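Local coordinates for Lin2722 protein (PDB 3DS8) that is of unknown function but belongs to the alpha/beta-hydrolase clan, and so is probably a hydrolase whose substrate remains unidentified, at residues Ile4-Ile9 / Phe238-Lys243; Asp24-Glu29 / Arg59-Phe64; Tyr30-Glu35 / Lys234-Leu239. All coordinates share one frame; numbering follows the deposited sequence.

All three contacts sit on one face of the central sheet, where helices 20-30 and 229-240 lie side by side. Interaction 1 is buried and brings the end of helix 229-240 against strand 6-9 through aliphatic tips. Interaction 2 lies farther out and is only partly buried: helix 20-30 rests on strand 61-66, the neighbour of strand 6-9, with an aliphatic centre and a water-bridged charged margin. Interaction 3 is a surface contact, in which aromatic stacking joins segment 30-35, where the chain leaves helix 20-30, to the same helix 229-240 used in interaction 1. Arg-59 ties them together, with its guanidinium on Glu-240 and its carbonyl oxygen on Ser-33.

Interaction 1: residues Ile4-Ile9 / Phe238-Lys243; sequences IPIILI and FLEKFK. With SO4 (sulfate ion), chain F.
Ile-6 and Leu-239 both hold their chains extended, which sends their methyl ends at each other. In Ile-6, CG1 stands anti to the carbonyl carbon and CD1 continues outward (chi2 164°); Leu-239 has an equally stretched branch (chi2 172°). The setting is the alpha/beta-hydrolase fold: the C-terminal end of helix 229-240, which packs mainly on strands 123-130 and 173-180, reaches strand 6-9. The side chains meet tip to tip, Ile-6 CD1 lying 4.1 Å from Leu-239 CD1, and this one methyl of Leu-239 touches both branches of Ile-6, CG2 and CD1. A beta-branched residue suits the strand, and leucine gives the helix the reach to span backbones whose nearest CA atoms, those of Ile-6 and Leu-239, are 8.6 Å apart. Past the helix, Lys-243 NZ makes a weak hydrogen bond to a sulfate, probably from the crystallisation liquor, that Lys-126 also binds. Glu-240 begins to one side, but a bend at chi2 (-57°) brings its carboxylate beside Ile-6. A salt bridge to Arg-59 NE holds the acid there and probably offsets the cost of placing a charge beside a hydrocarbon: Glu-240 OE2 lies 3.9 Å from Ile-6 CD1.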
loop_
_atom_site.group_PDB
_atom_site.type_symbol
_atom_site.label_atom_id
_atom_site.label_comp_id
_atom_site.label_asym_id
_atom_site.label_seq_id
_atom_site.Cartn_x
_atom_site.Cartn_y
_atom_site.Cartn_z
ATOM N N ILE A 4 -9.250 9.133 11.077
ATOM C CA ILE A 4 -8.413 8.741 9.965
ATOM C C ILE A 4 -8.654 7.264 9.644
ATOM O O ILE A 4 -8.232 6.395 10.383
ATOM C CB ILE A 4 -6.918 9.029 10.190
ATOM C CG1 ILE A 4 -6.698 10.534 10.469
ATOM C CG2 ILE A 4 -6.135 8.633 8.916
ATOM C CD1 ILE A 4 -5.198 10.945 10.546
ATOM N N PRO A 5 -9.351 6.997 8.527
ATOM C CA PRO A 5 -9.620 5.623 8.127
ATOM C C PRO A 5 -8.380 4.918 7.620
ATOM O O PRO A 5 -7.398 5.560 7.220
ATOM C CB PRO A 5 -10.666 5.753 7.012
ATOM C CG PRO A 5 -10.427 7.093 6.457
ATOM C CD PRO A 5 -9.923 7.965 7.583
ATOM N N ILE A 6 -8.473 3.607 7.594
ATOM C CA ILE A 6 -7.429 2.769 7.023
ATOM C C ILE A 6 -8.050 1.959 5.888
ATOM O O ILE A 6 -8.910 1.118 6.132
ATOM C CB ILE A 6 -6.869 1.812 8.064
ATOM C CG1 ILE A 6 -6.319 2.581 9.294
ATOM C CG2 ILE A 6 -5.855 0.836 7.344
ATOM C CD1 ILE A 6 -6.110 1.664 10.507
ATOM N N ILE A 7 -7.660 2.257 4.650
ATOM C CA ILE A 7 -8.147 1.514 3.481
ATOM C C ILE A 7 -7.250 0.290 3.234
ATOM O O ILE A 7 -6.018 0.400 3.158
ATOM C CB ILE A 7 -8.277 2.389 2.242
ATOM C CG1 ILE A 7 -9.022 1.661 1.129
ATOM C CG2 ILE A 7 -6.977 2.808 1.640
ATOM C CD1 ILE A 7 -9.636 2.605 0.160
ATOM N N LEU A 8 -7.870 -0.869 3.099
ATOM C CA LEU A 8 -7.180 -2.153 2.808
ATOM C C LEU A 8 -7.503 -2.557 1.384
ATOM O O LEU A 8 -8.679 -2.733 0.996
ATOM C CB LEU A 8 -7.626 -3.266 3.751
ATOM C CG LEU A 8 -7.435 -2.937 5.237
ATOM C CD1 LEU A 8 -7.978 -4.131 6.099
ATOM C CD2 LEU A 8 -5.982 -2.529 5.586
ATOM N N ILE A 9 -6.447 -2.758 0.595
ATOM C CA ILE A 9 -6.591 -3.065 -0.835
ATOM C C ILE A 9 -5.869 -4.369 -1.187
ATOM O O ILE A 9 -4.672 -4.503 -0.926
ATOM C CB ILE A 9 -6.115 -1.935 -1.752
ATOM C CG1 ILE A 9 -6.817 -0.634 -1.387
ATOM C CG2 ILE A 9 -6.381 -2.312 -3.204
ATOM C CD1 ILE A 9 -6.517 0.525 -2.305
ATOM N N PHE A 238 3.511 0.509 12.124
ATOM C CA PHE A 238 3.583 1.698 11.292
ATOM C C PHE A 238 2.313 2.540 11.405
ATOM O O PHE A 238 2.358 3.773 11.485
ATOM C CB PHE A 238 3.803 1.262 9.860
ATOM C CG PHE A 238 4.214 2.358 8.939
ATOM C CD1 PHE A 238 5.457 2.971 9.088
ATOM C CD2 PHE A 238 3.382 2.758 7.897
ATOM C CE1 PHE A 238 5.885 3.934 8.152
ATOM C CE2 PHE A 238 3.786 3.705 6.986
ATOM C CZ PHE A 238 5.033 4.289 7.109
ATOM N N LEU A 239 1.168 1.867 11.487
ATOM C CA LEU A 239 -0.121 2.561 11.544
ATOM C C LEU A 239 -0.429 3.144 12.898
ATOM O O LEU A 239 -1.079 4.179 12.971
ATOM C CB LEU A 239 -1.281 1.637 11.111
ATOM C CG LEU A 239 -1.338 1.113 9.678
ATOM C CD1 LEU A 239 -2.479 0.058 9.540
ATOM C CD2 LEU A 239 -1.487 2.282 8.676
ATOM N N GLU A 240 0.011 2.498 13.972
ATOM C CA GLU A 240 -0.464 2.877 15.287
ATOM C C GLU A 240 0.606 3.376 16.241
ATOM O O GLU A 240 0.257 3.997 17.215
ATOM C CB GLU A 240 -1.228 1.708 15.915
ATOM C CG GLU A 240 -2.484 1.312 15.123
ATOM C CD GLU A 240 -3.483 2.428 14.907
ATOM O OE1 GLU A 240 -3.607 3.288 15.787
ATOM O OE2 GLU A 240 -4.147 2.403 13.835
ATOM N N LYS A 241 1.871 3.082 15.984
ATOM C CA LYS A 241 2.976 3.398 16.923
ATOM C C LYS A 241 3.984 4.364 16.338
ATOM O O LYS A 241 4.452 5.277 17.046
ATOM C CB LYS A 241 3.679 2.117 17.371
ATOM C CG LYS A 241 2.783 1.165 18.122
ATOM C CD LYS A 241 2.250 1.805 19.365
ATOM C CE LYS A 241 1.568 0.829 20.304
ATOM N NZ LYS A 241 1.378 1.427 21.630
ATOM N N PHE A 242 4.298 4.193 15.059
ATOM C CA PHE A 242 5.269 5.038 14.389
ATOM C C PHE A 242 4.737 6.463 14.236
ATOM O O PHE A 242 3.672 6.686 13.655
ATOM C CB PHE A 242 5.642 4.474 13.022
ATOM C CG PHE A 242 6.595 5.370 12.252
ATOM C CD1 PHE A 242 7.876 5.535 12.676
ATOM C CD2 PHE A 242 6.167 6.057 11.116
ATOM C CE1 PHE A 242 8.771 6.372 11.992
ATOM C CE2 PHE A 242 7.050 6.908 10.423
ATOM C CZ PHE A 242 8.348 7.046 10.859
ATOM N N LYS A 243 5.518 7.423 14.719
ATOM C CA LYS A 243 5.141 8.821 14.578
ATOM C C LYS A 243 6.433 9.598 14.362
ATOM O O LYS A 243 7.438 9.305 14.995
ATOM C CB LYS A 243 4.438 9.303 15.852
ATOM C CG LYS A 243 3.044 8.673 16.157
ATOM C CD LYS A 243 1.858 9.482 15.514
ATOM C CE LYS A 243 0.468 8.725 15.512
ATOM N NZ LYS A 243 -0.612 9.366 14.595
HETATM S S SO4 F . 2.361 10.576 11.850
HETATM O O1 SO4 F . 1.903 11.788 12.552
HETATM O O2 SO4 F . 3.855 10.622 11.903
HETATM O O3 SO4 F . 1.814 9.353 12.483
HETATM O O4 SO4 F . 1.789 10.528 10.479
#

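Interaction 2: residues Asp24-Glu29 / Arg59-Phe64; sequences DQLMNE and RPIIKF
Met-27, modelled as selenomethionine, lies across Ile-61 where helix 20-30 covers strand 61-66. This helix is the connection of a beta-alpha-beta crossover from strand 6-9 to strand 36-42, and strand 61-66 runs between those two in the sheet. Segment 24-29 runs roughly antiparallel to strand 61-64, at 149° between their directions and 11.1 Å between their axes, as expected of a helix layered on a parallel part of a sheet. From Met-27 CB, which points toward the strand but stops short of it, the chain reaches CG, 3.7 Å from Ile-61 CD1. The next atom, SE, passes the same methyl at 4.1 Å. At chi3 (71°) the chain then bends, turning CE away from Ile-61; the side chain also touches Ala-36 of strand 36-42. The long, unbranched chain of methionine, here with selenium in place of sulfur, suits this place because it can lie over two neighbouring strands. On the other flank of Ile-61, Leu-26 CD1 comes within 4.0 Å of Ile-61 CD1, so the one isoleucine methyl packs against consecutive helix residues, Leu-26 and Met-27.

Two residues along the strand, Lys-63 also points toward the helix, and its fully extended chain brings the ammonium to the margin of the contact. A water accepts a hydrogen bond from Lys-63 NZ at 2.9 Å and donates one to Asp-24 OD1 at 2.7 Å. The direct separation of Lys-63 NZ and Asp-24 OD1, 4.5 Å, is too long for a salt bridge; the lysine makes that bond with Asp-20, one helical turn earlier. The contact is thus aliphatic at its centre and polar at its margin, and the two nearby acids would be expected to favour the charged form of the lysine.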
loop_
_atom_site.group_PDB
_atom_site.type_symbol
_atom_site.label_atom_id
_atom_site.label_comp_id
_atom_site.label_asym_id
_atom_site.label_seq_id
_atom_site.Cartn_x
_atom_site.Cartn_y
_atom_site.Cartn_z
ATOM N N ASP A 24 -8.983 -8.331 11.034
ATOM C CA ASP A 24 -9.476 -8.991 12.238
ATOM C C ASP A 24 -8.512 -8.774 13.412
ATOM O O ASP A 24 -8.941 -8.575 14.530
ATOM C CB ASP A 24 -9.694 -10.500 12.006
ATOM C CG ASP A 24 -10.959 -10.816 11.174
ATOM O OD1 ASP A 24 -11.759 -9.882 10.882
ATOM O OD2 ASP A 24 -11.140 -12.020 10.833
ATOM N N GLN A 25 -7.206 -8.832 13.154
ATOM C CA GLN A 25 -6.234 -8.555 14.190
ATOM C C GLN A 25 -6.356 -7.087 14.702
ATOM O O GLN A 25 -6.353 -6.840 15.910
ATOM C CB GLN A 25 -4.824 -8.887 13.734
ATOM C CG GLN A 25 -4.502 -10.371 13.827
ATOM C CD GLN A 25 -3.043 -10.681 13.557
ATOM O OE1 GLN A 25 -2.740 -11.290 12.535
ATOM N NE2 GLN A 25 -2.149 -10.207 14.404
ATOM N N LEU A 26 -6.488 -6.139 13.795
ATOM C CA LEU A 26 -6.630 -4.737 14.195
ATOM C C LEU A 26 -7.912 -4.505 14.992
ATOM O O LEU A 26 -7.895 -3.761 15.986
ATOM C CB LEU A 26 -6.620 -3.817 12.983
ATOM C CG LEU A 26 -5.310 -3.725 12.224
ATOM C CD1 LEU A 26 -5.530 -2.916 10.937
ATOM C CD2 LEU A 26 -4.186 -3.133 13.061
HETATM N N MSE A 27 -9.016 -5.181 14.604
HETATM C CA MSE A 27 -10.289 -4.999 15.265
HETATM C C MSE A 27 -10.489 -5.858 16.523
HETATM O O MSE A 27 -11.241 -5.466 17.427
HETATM C CB MSE A 27 -11.440 -5.232 14.259
HETATM C CG MSE A 27 -11.370 -4.169 13.217
HETATM SE SE MSE A 27 -12.816 -4.369 11.959
HETATM C CE MSE A 27 -14.320 -3.822 13.114
ATOM N N ASN A 28 -9.856 -7.031 16.586
ATOM C CA ASN A 28 -10.222 -7.997 17.609
ATOM C C ASN A 28 -9.135 -8.197 18.655
ATOM O O ASN A 28 -9.430 -8.532 19.806
ATOM C CB ASN A 28 -10.595 -9.368 16.992
ATOM C CG ASN A 28 -11.811 -9.306 16.077
ATOM O OD1 ASN A 28 -12.574 -8.331 16.076
ATOM N ND2 ASN A 28 -11.957 -10.332 15.230
ATOM N N GLU A 29 -7.886 -8.069 18.250
ATOM C CA GLU A 29 -6.755 -8.322 19.131
ATOM C C GLU A 29 -6.015 -7.077 19.533
ATOM O O GLU A 29 -5.896 -6.788 20.713
ATOM C CB GLU A 29 -5.835 -9.326 18.486
ATOM C CG GLU A 29 -6.514 -10.686 18.519
ATOM C CD GLU A 29 -5.620 -11.723 18.082
ATOM O OE1 GLU A 29 -5.710 -12.069 16.873
ATOM O OE2 GLU A 29 -4.830 -12.162 18.953
ATOM N N ARG A 59 -10.278 4.696 14.085
ATOM C CA ARG A 59 -9.468 4.165 12.984
ATOM C C ARG A 59 -10.283 3.228 12.089
ATOM O O ARG A 59 -9.909 2.084 11.833
ATOM C CB ARG A 59 -8.208 3.466 13.554
ATOM C CG ARG A 59 -7.379 4.416 14.399
ATOM C CD ARG A 59 -6.633 5.368 13.498
ATOM N NE ARG A 59 -5.424 4.758 12.921
ATOM C CZ ARG A 59 -4.908 5.032 11.725
ATOM N NH1 ARG A 59 -5.533 5.818 10.841
ATOM N NH2 ARG A 59 -3.765 4.465 11.384
ATOM N N PRO A 60 -11.394 3.733 11.561
ATOM C CA PRO A 60 -12.299 2.830 10.856
ATOM C C PRO A 60 -11.626 2.215 9.635
ATOM O O PRO A 60 -10.899 2.883 8.911
ATOM C CB PRO A 60 -13.475 3.723 10.478
ATOM C CG PRO A 60 -12.896 5.085 10.443
ATOM C CD PRO A 60 -11.889 5.119 11.543
ATOM N N ILE A 61 -11.860 0.931 9.436
ATOM C CA ILE A 61 -11.299 0.187 8.328
ATOM C C ILE A 61 -12.253 0.199 7.113
ATOM O O ILE A 61 -13.467 -0.063 7.219
ATOM C CB ILE A 61 -10.946 -1.244 8.778
ATOM C CG1 ILE A 61 -9.789 -1.186 9.794
ATOM C CG2 ILE A 61 -10.590 -2.157 7.560
ATOM C CD1 ILE A 61 -9.508 -2.528 10.421
ATOM N N ILE A 62 -11.692 0.523 5.962
ATOM C CA ILE A 62 -12.407 0.427 4.692
ATOM C C ILE A 62 -11.858 -0.758 3.896
ATOM O O ILE A 62 -10.750 -0.725 3.348
ATOM C CB ILE A 62 -12.297 1.729 3.876
ATOM C CG1 ILE A 62 -12.601 2.964 4.748
ATOM C CG2 ILE A 62 -13.162 1.620 2.559
ATOM C CD1 ILE A 62 -13.974 3.069 5.378
ATOM N N LYS A 63 -12.616 -1.837 3.894
ATOM C CA LYS A 63 -12.245 -3.028 3.148
ATOM C C LYS A 63 -12.657 -2.796 1.705
ATOM O O LYS A 63 -13.833 -2.765 1.381
ATOM C CB LYS A 63 -12.934 -4.259 3.729
ATOM C CG LYS A 63 -12.571 -4.496 5.180
ATOM C CD LYS A 63 -13.147 -5.816 5.707
ATOM C CE LYS A 63 -12.801 -6.018 7.152
ATOM N NZ LYS A 63 -13.441 -7.260 7.688
ATOM N N PHE A 64 -11.676 -2.662 0.838
ATOM C CA PHE A 64 -11.956 -2.229 -0.528
ATOM C C PHE A 64 -11.868 -3.371 -1.537
ATOM O O PHE A 64 -10.964 -4.202 -1.463
ATOM C CB PHE A 64 -11.009 -1.092 -0.919
ATOM C CG PHE A 64 -11.518 -0.275 -2.039
ATOM C CD1 PHE A 64 -12.357 0.796 -1.793
ATOM C CD2 PHE A 64 -11.193 -0.591 -3.342
ATOM C CE1 PHE A 64 -12.871 1.548 -2.819
ATOM C CE2 PHE A 64 -11.694 0.164 -4.393
ATOM C CZ PHE A 64 -12.544 1.236 -4.136
HETATM O O HOH W 1 -12.415 -7.315 10.347
#

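Interaction 3: residues Tyr30-Glu35 / Lys234-Leu239; sequences YRSSNE and KTYWFL. With SO4 (sulfate ion), chain E; SO4 (sulfate ion), chain D.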
loop_
_atom_site.group_PDB
_atom_site.type_symbol
_atom_site.label_atom_id
_atom_site.label_comp_id
_atom_site.label_asym_id
_atom_site.label_seq_id
_atom_site.Cartn_x
_atom_site.Cartn_y
_atom_site.Cartn_z
ATOM N N TYR A 30 -5.549 -6.320 18.558
ATOM C CA TYR A 30 -4.980 -5.009 18.864
ATOM C C TYR A 30 -6.082 -4.077 19.377
ATOM O O TYR A 30 -5.847 -3.313 20.315
ATOM C CB TYR A 30 -4.321 -4.395 17.684
ATOM C CG TYR A 30 -3.080 -5.085 17.207
ATOM C CD1 TYR A 30 -1.900 -4.983 17.949
ATOM C CD2 TYR A 30 -3.062 -5.807 16.024
ATOM C CE1 TYR A 30 -0.739 -5.577 17.504
ATOM C CE2 TYR A 30 -1.868 -6.400 15.564
ATOM C CZ TYR A 30 -0.723 -6.265 16.315
ATOM O OH TYR A 30 0.452 -6.864 15.896
ATOM N N ARG A 31 -7.265 -4.185 18.763
ATOM C CA ARG A 31 -8.431 -3.361 19.078
ATOM C C ARG A 31 -8.077 -1.890 18.942
ATOM O O ARG A 31 -8.543 -1.065 19.735
ATOM C CB ARG A 31 -9.016 -3.692 20.456
ATOM C CG ARG A 31 -9.571 -5.069 20.488
ATOM C CD ARG A 31 -10.309 -5.384 21.756
ATOM N NE ARG A 31 -9.463 -5.572 22.924
ATOM C CZ ARG A 31 -8.909 -6.721 23.307
ATOM N NH1 ARG A 31 -9.030 -7.829 22.589
ATOM N NH2 ARG A 31 -8.244 -6.759 24.432
ATOM N N SER A 32 -7.308 -1.589 17.886
ATOM C CA SER A 32 -6.940 -0.205 17.529
ATOM C C SER A 32 -7.944 0.406 16.552
ATOM O O SER A 32 -7.988 1.639 16.397
ATOM C CB SER A 32 -5.534 -0.150 16.933
ATOM O OG SER A 32 -5.334 -1.164 15.969
ATOM N N SER A 33 -8.712 -0.461 15.897
ATOM C CA SER A 33 -9.838 -0.044 15.038
ATOM C C SER A 33 -11.079 -0.677 15.610
ATOM O O SER A 33 -11.016 -1.798 16.096
ATOM C CB SER A 33 -9.657 -0.497 13.592
ATOM O OG SER A 33 -8.554 0.118 12.941
ATOM N N ASN A 34 -12.212 0.024 15.567
ATOM C CA ASN A 34 -13.432 -0.536 16.180
ATOM C C ASN A 34 -14.640 -0.651 15.238
ATOM O O ASN A 34 -15.724 -1.134 15.645
ATOM C CB ASN A 34 -13.785 0.184 17.471
ATOM C CG ASN A 34 -14.287 1.583 17.260
ATOM O OD1 ASN A 34 -14.336 2.076 16.132
ATOM N ND2 ASN A 34 -14.642 2.247 18.357
ATOM N N GLU A 35 -14.479 -0.195 14.004
ATOM C CA GLU A 35 -15.568 -0.272 13.024
ATOM C C GLU A 35 -14.989 -0.462 11.621
ATOM O O GLU A 35 -13.843 -0.089 11.352
ATOM C CB GLU A 35 -16.443 0.983 13.012
ATOM C CG GLU A 35 -17.125 1.339 14.308
ATOM C CD GLU A 35 -18.014 2.591 14.206
ATOM O OE1 GLU A 35 -18.500 2.902 13.111
ATOM O OE2 GLU A 35 -18.277 3.225 15.246
ATOM N N LYS A 234 4.377 -5.448 11.643
ATOM C CA LYS A 234 5.062 -4.241 11.148
ATOM C C LYS A 234 4.041 -3.175 10.707
ATOM O O LYS A 234 4.237 -1.978 10.935
ATOM C CB LYS A 234 6.049 -4.612 10.053
ATOM C CG LYS A 234 7.060 -3.513 9.754
ATOM C CD LYS A 234 8.140 -3.386 10.784
ATOM C CE LYS A 234 9.071 -2.207 10.469
ATOM N NZ LYS A 234 10.111 -1.953 11.525
ATOM N N THR A 235 2.955 -3.639 10.079
ATOM C CA THR A 235 1.897 -2.791 9.625
ATOM C C THR A 235 1.204 -2.122 10.819
ATOM O O THR A 235 0.970 -0.915 10.826
ATOM C CB THR A 235 0.904 -3.571 8.697
ATOM O OG1 THR A 235 1.601 -3.984 7.513
ATOM C CG2 THR A 235 -0.238 -2.692 8.264
ATOM N N TYR A 236 0.836 -2.912 11.830
ATOM C CA TYR A 236 0.296 -2.322 13.047
ATOM C C TYR A 236 1.219 -1.260 13.596
ATOM O O TYR A 236 0.772 -0.145 13.903
ATOM C CB TYR A 236 0.047 -3.390 14.112
ATOM C CG TYR A 236 -0.259 -2.792 15.456
ATOM C CD1 TYR A 236 -1.557 -2.252 15.749
ATOM C CD2 TYR A 236 0.724 -2.716 16.430
ATOM C CE1 TYR A 236 -1.829 -1.712 16.943
ATOM C CE2 TYR A 236 0.465 -2.134 17.644
ATOM C CZ TYR A 236 -0.811 -1.634 17.898
ATOM O OH TYR A 236 -1.075 -1.106 19.134
ATOM N N TRP A 237 2.503 -1.608 13.748
ATOM C CA TRP A 237 3.493 -0.660 14.265
ATOM C C TRP A 237 3.491 0.625 13.463
ATOM O O TRP A 237 3.486 1.699 14.034
ATOM C CB TRP A 237 4.898 -1.276 14.261
ATOM C CG TRP A 237 5.966 -0.276 14.536
ATOM C CD1 TRP A 237 6.334 0.190 15.728
ATOM C CD2 TRP A 237 6.787 0.362 13.577
ATOM N NE1 TRP A 237 7.332 1.124 15.592
ATOM C CE2 TRP A 237 7.635 1.242 14.280
ATOM C CE3 TRP A 237 6.900 0.283 12.192
ATOM C CZ2 TRP A 237 8.555 2.035 13.647
ATOM C CZ3 TRP A 237 7.828 1.075 11.578
ATOM C CH2 TRP A 237 8.653 1.920 12.318
ATOM N N PHE A 238 3.511 0.509 12.124
ATOM C CA PHE A 238 3.583 1.698 11.292
ATOM C C PHE A 238 2.313 2.540 11.405
ATOM O O PHE A 238 2.358 3.773 11.485
ATOM C CB PHE A 238 3.803 1.262 9.860
ATOM C CG PHE A 238 4.214 2.358 8.939
ATOM C CD1 PHE A 238 5.457 2.971 9.088
ATOM C CD2 PHE A 238 3.382 2.758 7.897
ATOM C CE1 PHE A 238 5.885 3.934 8.152
ATOM C CE2 PHE A 238 3.786 3.705 6.986
ATOM C CZ PHE A 238 5.033 4.289 7.109
ATOM N N LEU A 239 1.168 1.867 11.487
ATOM C CA LEU A 239 -0.121 2.561 11.544
ATOM C C LEU A 239 -0.429 3.144 12.898
ATOM O O LEU A 239 -1.079 4.179 12.971
ATOM C CB LEU A 239 -1.281 1.637 11.111
ATOM C CG LEU A 239 -1.338 1.113 9.678
ATOM C CD1 LEU A 239 -2.479 0.058 9.540
ATOM C CD2 LEU A 239 -1.487 2.282 8.676
HETATM S S SO4 E . -8.432 -3.049 25.283
HETATM O O1 SO4 E . -7.085 -2.590 24.903
HETATM O O2 SO4 E . -8.299 -4.352 25.949
HETATM O O3 SO4 E . -9.108 -2.153 26.259
HETATM O O4 SO4 E . -9.291 -3.083 24.075
HETATM S S SO4 D . -13.896 0.840 21.143
HETATM O O1 SO4 D . -13.403 1.959 20.352
HETATM O O2 SO4 D . -12.825 -0.165 21.246
HETATM O O3 SO4 D . -14.280 1.360 22.453
HETATM O O4 SO4 D . -15.075 0.240 20.523
#
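Tyr-30 and Tyr-236 lie flat on each other in a face-to-face stack, with centroids 3.7 Å apart and planes inclined by only 9°. Such near-parallel stacks of aromatic side chains are less common than tilted pairs. The stack is parallel-displaced: Tyr-30 CD1 lies over the centre of the Tyr-236 ring, while Tyr-236 CG lies above the Tyr-30 ring toward its rim. Tyr-236 CB adds a CH-pi contact over the same Tyr-30 face, 4.0 Å from its centroid. Tyr-236 reaches across from helix 229-240 because its CG is anti to the backbone N (chi1 169°), which throws the ring clear of the helix. Ser-32 approaches the edge of that ring, its OG lying near the plane and 3.7 Å from Tyr-236 CE1; a small residue fits beside so broad a ring.

Between Tyr-30 and Ser-32, the chain turns out of helix 20-30 at Arg-31, whose phi is positive. Its side chain leaves the backbone away from helix 229-240, and its guanidinium holds a sulfate, probably from the crystallisation liquor, through Arg-31 NE to O4 at 2.7 Å and Arg-31 NH2 to O2 at 2.8 Å. The stack joins two helices on one face of the alpha/beta-hydrolase sheet largely by dispersion and ring overlap; tyrosine suits such a partly exposed site because its flat face can pack while its hydroxyl can face solvent.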